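Side-chain contacts in quinonprotein alcohol dehydrogenase-like protein (Bacteroides thetaiotaomicron VPI-5482, PDB 4R5O), which is of unknown function but binds calcium and joins an immunoglobulin-like beta-sandwich domain to a seven-bladed beta-propeller: residues A[276-281]-A[289-294]; A[225-230]-A[322-327]. One frame throughout, in Å; residues are numbered along the deposited sequence.

Contact 1: residues A[276-281]-A[289-294]; sequences QKINFV and YTLESA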
ATOM      1  N   GLN A 276     -10.486 -22.328   0.377  1.00 49.89           N
ATOM      2  CA  GLN A 276     -10.623 -20.881   0.175  1.00 48.65           C
ATOM      3  C   GLN A 276      -9.313 -20.137   0.458  1.00 50.96           C
ATOM      4  O   GLN A 276      -8.372 -20.713   1.014  1.00 51.30           O
ATOM      5  CB  GLN A 276     -11.727 -20.298   1.101  1.00 50.24           C
ATOM      6  CG  GLN A 276     -11.346 -20.334   2.598  1.00 56.97           C
ATOM      7  CD  GLN A 276     -12.237 -19.503   3.463  1.00 72.20           C
ATOM      8  OE1 GLN A 276     -13.449 -19.731   3.551  1.00 69.65           O
ATOM      9  NE2 GLN A 276     -11.637 -18.556   4.167  1.00 61.77           N
ATOM     10  N   LYS A 277      -9.296 -18.824   0.168  1.00 45.88           N
ATOM     11  CA  LYS A 277      -8.170 -17.967   0.488  1.00 43.41           C
ATOM     12  C   LYS A 277      -8.153 -17.664   1.944  1.00 46.89           C
ATOM     13  O   LYS A 277      -9.154 -17.164   2.477  1.00 47.62           O
ATOM     14  CB  LYS A 277      -8.205 -16.654  -0.299  1.00 43.43           C
ATOM     15  CG  LYS A 277      -8.127 -16.779  -1.780  1.00 26.44           C
ATOM     16  CD  LYS A 277      -8.013 -15.417  -2.355  1.00 22.96           C
ATOM     17  CE  LYS A 277      -8.002 -15.477  -3.850  1.00 34.38           C
ATOM     18  NZ  LYS A 277      -7.711 -14.148  -4.433  1.00 35.73           N
ATOM     19  N   ILE A 278      -7.033 -17.964   2.595  1.00 42.81           N
ATOM     20  CA  ILE A 278      -6.802 -17.640   4.004  1.00 42.05           C
ATOM     21  C   ILE A 278      -5.289 -17.421   4.166  1.00 47.10           C
ATOM     22  O   ILE A 278      -4.474 -18.066   3.504  1.00 46.24           O
ATOM     23  CB  ILE A 278      -7.387 -18.660   5.027  1.00 44.01           C
ATOM     24  CG1 ILE A 278      -7.320 -18.148   6.499  1.00 43.64           C
ATOM     25  CG2 ILE A 278      -6.789 -20.018   4.874  1.00 43.38           C
ATOM     26  CD1 ILE A 278      -8.018 -16.785   6.830  1.00 38.01           C
ATOM     27  N   ASN A 279      -4.940 -16.445   5.002  1.00 43.82           N
ATOM     28  CA  ASN A 279      -3.562 -16.073   5.240  1.00 42.07           C
ATOM     29  C   ASN A 279      -2.964 -16.844   6.426  1.00 43.30           C
ATOM     30  O   ASN A 279      -3.623 -17.664   7.050  1.00 42.81           O
ATOM     31  CB  ASN A 279      -3.479 -14.550   5.486  1.00 37.70           C
ATOM     32  CG  ASN A 279      -4.192 -14.033   6.687  1.00 48.49           C
ATOM     33  OD1 ASN A 279      -5.244 -14.538   7.099  1.00 48.08           O
ATOM     34  ND2 ASN A 279      -3.639 -12.975   7.257  1.00 40.56           N
ATOM     35  N   PHE A 280      -1.675 -16.594   6.665  1.00 39.61           N
ATOM     36  CA  PHE A 280      -0.855 -17.098   7.766  1.00 38.74           C
ATOM     37  C   PHE A 280      -0.446 -15.941   8.632  1.00 43.15           C
ATOM     38  O   PHE A 280       0.038 -14.933   8.098  1.00 42.28           O
ATOM     39  CB  PHE A 280       0.380 -17.852   7.250  1.00 39.11           C
ATOM     40  CG  PHE A 280       0.085 -18.992   6.319  1.00 39.24           C
ATOM     41  CD1 PHE A 280      -0.116 -18.769   4.970  1.00 41.18           C
ATOM     42  CD2 PHE A 280       0.044 -20.298   6.785  1.00 41.05           C
ATOM     43  CE1 PHE A 280      -0.426 -19.824   4.111  1.00 42.47           C
ATOM     44  CE2 PHE A 280      -0.249 -21.354   5.926  1.00 44.05           C
ATOM     45  CZ  PHE A 280      -0.476 -21.110   4.590  1.00 42.55           C
ATOM     46  N   VAL A 281      -0.645 -16.048   9.945  1.00 39.38           N
ATOM     47  CA  VAL A 281      -0.258 -14.953  10.826  1.00 38.55           C
ATOM     48  C   VAL A 281       0.728 -15.481  11.873  1.00 42.47           C
ATOM     49  O   VAL A 281       0.562 -16.581  12.396  1.00 41.84           O
ATOM     50  CB  VAL A 281      -1.475 -14.228  11.495  1.00 41.50           C
ATOM     51  CG1 VAL A 281      -2.354 -13.541  10.456  1.00 40.36           C
ATOM     52  CG2 VAL A 281      -2.319 -15.160  12.365  1.00 41.52           C
ATOM     53  N   TYR A 289      -0.209 -19.279  12.541  1.00 39.04           N
ATOM     54  CA  TYR A 289      -1.584 -19.731  12.524  1.00 38.23           C
ATOM     55  C   TYR A 289      -2.227 -19.515  11.194  1.00 41.37           C
ATOM     56  O   TYR A 289      -2.032 -18.483  10.566  1.00 41.40           O
ATOM     57  CB  TYR A 289      -2.404 -18.990  13.596  1.00 39.17           C
ATOM     58  CG  TYR A 289      -2.079 -19.375  15.015  1.00 40.36           C
ATOM     59  CD1 TYR A 289      -0.936 -18.891  15.644  1.00 41.22           C
ATOM     60  CD2 TYR A 289      -2.978 -20.113  15.777  1.00 42.90           C
ATOM     61  CE1 TYR A 289      -0.642 -19.223  16.967  1.00 41.12           C
ATOM     62  CE2 TYR A 289      -2.705 -20.441  17.107  1.00 44.63           C
ATOM     63  CZ  TYR A 289      -1.536 -19.990  17.697  1.00 49.04           C
ATOM     64  OH  TYR A 289      -1.295 -20.277  19.011  1.00 48.33           O
ATOM     65  N   THR A 290      -3.051 -20.461  10.789  1.00 38.35           N
ATOM     66  CA  THR A 290      -3.881 -20.357   9.600  1.00 37.15           C
ATOM     67  C   THR A 290      -5.196 -21.054   9.943  1.00 40.83           C
ATOM     68  O   THR A 290      -5.399 -21.429  11.085  1.00 41.04           O
ATOM     69  CB  THR A 290      -3.166 -20.898   8.351  1.00 41.30           C
ATOM     70  OG1 THR A 290      -3.903 -20.500   7.183  1.00 40.04           O
ATOM     71  CG2 THR A 290      -2.932 -22.426   8.383  1.00 39.98           C
ATOM     72  N   LEU A 291      -6.088 -21.187   8.973  1.00 39.34           N
ATOM     73  CA  LEU A 291      -7.364 -21.884   9.125  1.00 39.37           C
ATOM     74  C   LEU A 291      -7.436 -23.099   8.219  1.00 45.65           C
ATOM     75  O   LEU A 291      -6.833 -23.136   7.134  1.00 45.01           O
ATOM     76  CB  LEU A 291      -8.570 -20.965   8.827  1.00 38.04           C
ATOM     77  CG  LEU A 291      -8.760 -19.690   9.624  1.00 38.79           C
ATOM     78  CD1 LEU A 291      -9.993 -19.013   9.162  1.00 37.98           C
ATOM     79  CD2 LEU A 291      -8.848 -19.939  11.119  1.00 37.11           C
ATOM     80  N   GLU A 292      -8.205 -24.077   8.665  1.00 44.51           N
ATOM     81  CA  GLU A 292      -8.494 -25.302   7.941  1.00 44.98           C
ATOM     82  C   GLU A 292      -9.982 -25.336   7.714  1.00 53.31           C
ATOM     83  O   GLU A 292     -10.752 -24.939   8.598  1.00 51.88           O
ATOM     84  CB  GLU A 292      -7.979 -26.524   8.718  1.00 46.64           C
ATOM     85  CG  GLU A 292      -8.232 -27.847   8.015  1.00 56.27           C
ATOM     86  CD  GLU A 292      -7.684 -29.053   8.726  1.00 72.60           C
ATOM     87  OE1 GLU A 292      -7.876 -29.151   9.957  1.00 80.99           O
ATOM     88  OE2 GLU A 292      -7.118 -29.935   8.041  1.00 71.33           O
ATOM     89  N   SER A 293     -10.392 -25.764   6.527  1.00 55.57           N
ATOM     90  CA  SER A 293     -11.805 -25.836   6.175  1.00 58.77           C
ATOM     91  C   SER A 293     -12.408 -27.103   6.779  1.00 67.84           C
ATOM     92  O   SER A 293     -11.816 -28.166   6.691  1.00 67.71           O
ATOM     93  CB  SER A 293     -11.982 -25.775   4.659  1.00 63.26           C
ATOM     94  OG  SER A 293     -11.504 -24.527   4.159  1.00 68.45           O
ATOM     95  N   ALA A 294     -13.518 -26.938   7.520  1.00 69.53           N
ATOM     96  CA  ALA A 294     -14.262 -28.013   8.197  1.00 72.05           C
ATOM     97  C   ALA A 294     -15.743 -27.960   7.775  1.00 81.12           C
ATOM     98  O   ALA A 294     -16.196 -26.946   7.222  1.00 80.80           O
ATOM     99  CB  ALA A 294     -14.116 -27.908   9.717  1.00 72.93           C
TER

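Contact 2: residues A[225-230]-A[322-327]; sequences CFYNSI and PYHSSP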
ATOM      1  N   CYS A 225      -0.510 -20.273  -7.794  1.00 40.60           N
ATOM      2  CA  CYS A 225      -0.426 -18.983  -7.159  1.00 40.35           C
ATOM      3  C   CYS A 225      -0.393 -19.120  -5.636  1.00 43.45           C
ATOM      4  O   CYS A 225      -1.204 -19.852  -5.068  1.00 41.82           O
ATOM      5  CB  CYS A 225      -1.613 -18.121  -7.599  1.00 40.99           C
ATOM      6  SG  CYS A 225      -1.532 -16.412  -7.013  1.00 45.03           S
ATOM      7  N   PHE A 226       0.498 -18.360  -4.966  1.00 39.40           N
ATOM      8  CA  PHE A 226       0.460 -18.313  -3.509  1.00 38.06           C
ATOM      9  C   PHE A 226      -0.406 -17.120  -3.166  1.00 40.96           C
ATOM     10  O   PHE A 226       0.101 -15.994  -3.115  1.00 40.42           O
ATOM     11  CB  PHE A 226       1.854 -18.262  -2.818  1.00 39.13           C
ATOM     12  CG  PHE A 226       2.951 -19.255  -3.137  1.00 40.07           C
ATOM     13  CD1 PHE A 226       2.684 -20.408  -3.875  1.00 42.03           C
ATOM     14  CD2 PHE A 226       4.249 -19.056  -2.665  1.00 40.84           C
ATOM     15  CE1 PHE A 226       3.709 -21.310  -4.199  1.00 42.14           C
ATOM     16  CE2 PHE A 226       5.263 -19.989  -2.937  1.00 43.50           C
ATOM     17  CZ  PHE A 226       4.993 -21.092  -3.732  1.00 42.13           C
ATOM     18  N   TYR A 227      -1.720 -17.333  -2.996  1.00 38.33           N
ATOM     19  CA  TYR A 227      -2.666 -16.248  -2.665  1.00 37.21           C
ATOM     20  C   TYR A 227      -2.244 -15.626  -1.372  1.00 41.76           C
ATOM     21  O   TYR A 227      -2.342 -14.420  -1.226  1.00 43.00           O
ATOM     22  CB  TYR A 227      -4.118 -16.753  -2.608  1.00 37.99           C
ATOM     23  CG  TYR A 227      -4.574 -17.283  -3.952  1.00 39.53           C
ATOM     24  CD1 TYR A 227      -4.807 -16.419  -5.021  1.00 41.67           C
ATOM     25  CD2 TYR A 227      -4.711 -18.649  -4.174  1.00 39.56           C
ATOM     26  CE1 TYR A 227      -5.184 -16.902  -6.272  1.00 43.51           C
ATOM     27  CE2 TYR A 227      -5.095 -19.140  -5.419  1.00 40.37           C
ATOM     28  CZ  TYR A 227      -5.342 -18.260  -6.460  1.00 48.14           C
ATOM     29  OH  TYR A 227      -5.707 -18.722  -7.695  1.00 55.80           O
ATOM     30  N   ASN A 228      -1.680 -16.444  -0.469  1.00 38.78           N
ATOM     31  CA  ASN A 228      -1.113 -16.060   0.818  1.00 38.25           C
ATOM     32  C   ASN A 228       0.045 -16.937   1.118  1.00 39.42           C
ATOM     33  O   ASN A 228       0.018 -18.122   0.779  1.00 39.56           O
ATOM     34  CB  ASN A 228      -2.144 -16.131   1.949  1.00 42.07           C
ATOM     35  CG  ASN A 228      -3.342 -15.279   1.726  1.00 50.55           C
ATOM     36  OD1 ASN A 228      -3.323 -14.071   1.944  1.00 46.68           O
ATOM     37  ND2 ASN A 228      -4.359 -15.890   1.162  1.00 42.87           N
ATOM     38  N   SER A 229       1.066 -16.366   1.741  1.00 35.31           N
ATOM     39  CA  SER A 229       2.299 -17.059   2.114  1.00 34.94           C
ATOM     40  C   SER A 229       2.943 -16.367   3.315  1.00 40.27           C
ATOM     41  O   SER A 229       2.484 -15.297   3.725  1.00 40.52           O
ATOM     42  CB  SER A 229       3.267 -17.126   0.934  1.00 37.10           C
ATOM     43  OG  SER A 229       3.544 -15.843   0.405  1.00 45.20           O
ATOM     44  N   ILE A 230       3.961 -17.011   3.914  1.00 37.88           N
ATOM     45  CA  ILE A 230       4.711 -16.517   5.067  1.00 37.48           C
ATOM     46  C   ILE A 230       6.033 -17.253   5.123  1.00 45.34           C
ATOM     47  O   ILE A 230       6.128 -18.381   4.624  1.00 46.01           O
ATOM     48  CB  ILE A 230       3.905 -16.666   6.396  1.00 40.22           C
ATOM     49  CG1 ILE A 230       4.428 -15.705   7.502  1.00 39.43           C
ATOM     50  CG2 ILE A 230       3.799 -18.136   6.863  1.00 40.82           C
ATOM     51  CD1 ILE A 230       3.621 -15.571   8.755  1.00 32.68           C
ATOM     52  N   PRO A 322     -15.836 -14.909  -3.608  1.00 88.54           N
ATOM     53  CA  PRO A 322     -16.149 -16.065  -4.489  1.00 88.97           C
ATOM     54  C   PRO A 322     -15.102 -16.326  -5.603  1.00 92.53           C
ATOM     55  O   PRO A 322     -14.824 -17.491  -5.918  1.00 91.59           O
ATOM     56  CB  PRO A 322     -17.492 -15.689  -5.118  1.00 91.37           C
ATOM     57  CG  PRO A 322     -17.602 -14.199  -4.978  1.00 95.53           C
ATOM     58  CD  PRO A 322     -16.624 -13.705  -3.957  1.00 90.37           C
ATOM     59  N   TYR A 323     -14.523 -15.253  -6.180  1.00 88.64           N
ATOM     60  CA  TYR A 323     -13.628 -15.286  -7.334  1.00 87.81           C
ATOM     61  C   TYR A 323     -12.133 -15.386  -6.984  1.00 86.05           C
ATOM     62  O   TYR A 323     -11.733 -15.131  -5.850  1.00 84.73           O
ATOM     63  CB  TYR A 323     -13.835 -13.984  -8.126  1.00 90.33           C
ATOM     64  CG  TYR A 323     -15.255 -13.444  -8.101  1.00 93.99           C
ATOM     65  CD1 TYR A 323     -16.269 -14.058  -8.833  1.00 97.10           C
ATOM     66  CD2 TYR A 323     -15.564 -12.272  -7.413  1.00 94.87           C
ATOM     67  CE1 TYR A 323     -17.571 -13.547  -8.837  1.00 99.61           C
ATOM     68  CE2 TYR A 323     -16.853 -11.732  -7.438  1.00 96.50           C
ATOM     69  CZ  TYR A 323     -17.858 -12.378  -8.146  1.00104.64           C
ATOM     70  OH  TYR A 323     -19.136 -11.860  -8.171  1.00103.01           O
ATOM     71  N   HIS A 324     -11.309 -15.723  -8.005  1.00 79.66           N
ATOM     72  CA  HIS A 324      -9.834 -15.784  -7.974  1.00 77.00           C
ATOM     73  C   HIS A 324      -9.247 -14.414  -7.641  1.00 78.45           C
ATOM     74  O   HIS A 324      -8.131 -14.320  -7.111  1.00 77.76           O
ATOM     75  CB  HIS A 324      -9.304 -16.272  -9.354  1.00 77.07           C
ATOM     76  CG  HIS A 324      -7.868 -15.904  -9.655  1.00 79.44           C
ATOM     77  ND1 HIS A 324      -6.806 -16.672  -9.200  1.00 80.83           N
ATOM     78  CD2 HIS A 324      -7.367 -14.843 -10.337  1.00 80.24           C
ATOM     79  CE1 HIS A 324      -5.704 -16.051  -9.610  1.00 79.35           C
ATOM     80  NE2 HIS A 324      -5.989 -14.946 -10.298  1.00 79.35           N
ATOM     81  N   SER A 325     -10.007 -13.352  -7.999  1.00 72.88           N
ATOM     82  CA  SER A 325      -9.638 -11.945  -7.891  1.00 71.04           C
ATOM     83  C   SER A 325     -10.041 -11.326  -6.564  1.00 70.60           C
ATOM     84  O   SER A 325      -9.466 -10.298  -6.171  1.00 71.53           O
ATOM     85  CB  SER A 325     -10.301 -11.163  -9.022  1.00 76.46           C
ATOM     86  OG  SER A 325     -11.702 -11.394  -9.057  1.00 87.57           O
ATOM     87  N   SER A 326     -11.035 -11.925  -5.896  1.00 63.26           N
ATOM     88  CA  SER A 326     -11.537 -11.415  -4.626  1.00 62.61           C
ATOM     89  C   SER A 326     -10.436 -11.532  -3.565  1.00 64.39           C
ATOM     90  O   SER A 326      -9.733 -12.541  -3.541  1.00 64.95           O
ATOM     91  CB  SER A 326     -12.813 -12.137  -4.213  1.00 67.94           C
ATOM     92  OG  SER A 326     -12.664 -13.544  -4.297  1.00 81.11           O
ATOM     93  N   PRO A 327     -10.167 -10.464  -2.778  1.00 57.40           N
ATOM     94  CA  PRO A 327      -9.038 -10.531  -1.836  1.00 55.02           C
ATOM     95  C   PRO A 327      -9.298 -11.497  -0.681  1.00 54.89           C
ATOM     96  O   PRO A 327     -10.384 -12.065  -0.547  1.00 54.01           O
ATOM     97  CB  PRO A 327      -8.885  -9.087  -1.326  1.00 57.01           C
ATOM     98  CG  PRO A 327     -10.118  -8.396  -1.674  1.00 62.25           C
ATOM     99  CD  PRO A 327     -10.851  -9.154  -2.732  1.00 58.33           C
TER

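Contact 1: residues A[276-281]-A[289-294]
V281 and Y289 form an antiparallel hydrogen-bonded pair at the inner edge of one four-stranded propeller blade, where the short strand 281-282 lies against strand 288-294. Both bonds of the pair are made by backbone: V281 N to Y289 O at 2.9 Å and Y289 N to V281 O at 2.8 Å. Next to them F280 CA sends a CA-H...O contact to Y289 O. Beyond F280 the loop 276-279 moves off the blade, and a side chain takes over the polar link: T290 OG1 donates to N279 O at 2.9 Å, from above the carbonyl plane. T290 reaches it with OG1 turned away from its own backbone N (chi1 -167°), while its CB lies 3.6 Å from F280 CD2 and its CG2 sits by CE2. Replacing T290 with an alanine would probably leave N279 O without this donor and open a gap beside the F280 ring where the methyl had been. Apolar contacts fill in on either side. V281 CG2 meets Y289 CB; farther out, the Y289 hydroxyl is hydrogen-bonded to D285 OD2. I278 crosses L291 at about a right angle, and strand 339-343 touches L291 and V281 through L342 and I340. At the far end of that crossing, I278 CD1 rests 3.8 Å from L291 CD1.

Contact 2: residues A[225-230]-A[322-327]
Y227 and H324 meet through their polar edges: Y227 OH and H324 ND1 are hydrogen-bonded at 2.8 Å, and either atom could be the donor. The hydroxyl lies in the plane of the imidazole, at its edge. H324 gets there with CG anti to its backbone N (chi1 158°), which swings the ring across from the surface loop toward Y227. The rings themselves are set obliquely, with centroids 5.4 Å apart and planes at 76°. H324 CE1 sits at the phenol's edge, in its plane, 3.5 Å from Y227 CE1, so the imidazole touches one corner of the phenol and covers neither of its faces. One face of the phenol instead has C225 SG above it, toward the rim. Y227 belongs to a classic beta bulge: together with N228 it faces N239 at the start of strand 228-232, the first strand of a propeller blade. Next along the bulge, N228 ND2 bonds to N239 OD1 and T328 OG1. The loop 322-327 comes after 309-314, the last strand of the neighbouring blade; 91 residues separate the two segments. Behind the imidazole, the backbone O of H324 accepts a hydrogen bond from K277 NZ.

Overall arrangement
Both segments of contact 1 fall within the 91 residues that separate the two halves of contact 2, and the centres of the contacts are 11 Å apart. K277 ties them together: its NZ is 2.7 Å from H324 O and 2.7 Å from S326 O, both probable hydrogen bonds, and its side chain also touches Y227. A second junction is apolar, F280 CB against I230 CG2 at 3.5 Å. A glycol-type molecule, probably from the crystallisation liquor, approaches N279 of contact 1 and Y227 of contact 2. Calcium is farther off: the side chain of Y289 is about 10 Å from that of D356, a calcium ligand, whereas contact 2 lies away from the known calcium sites.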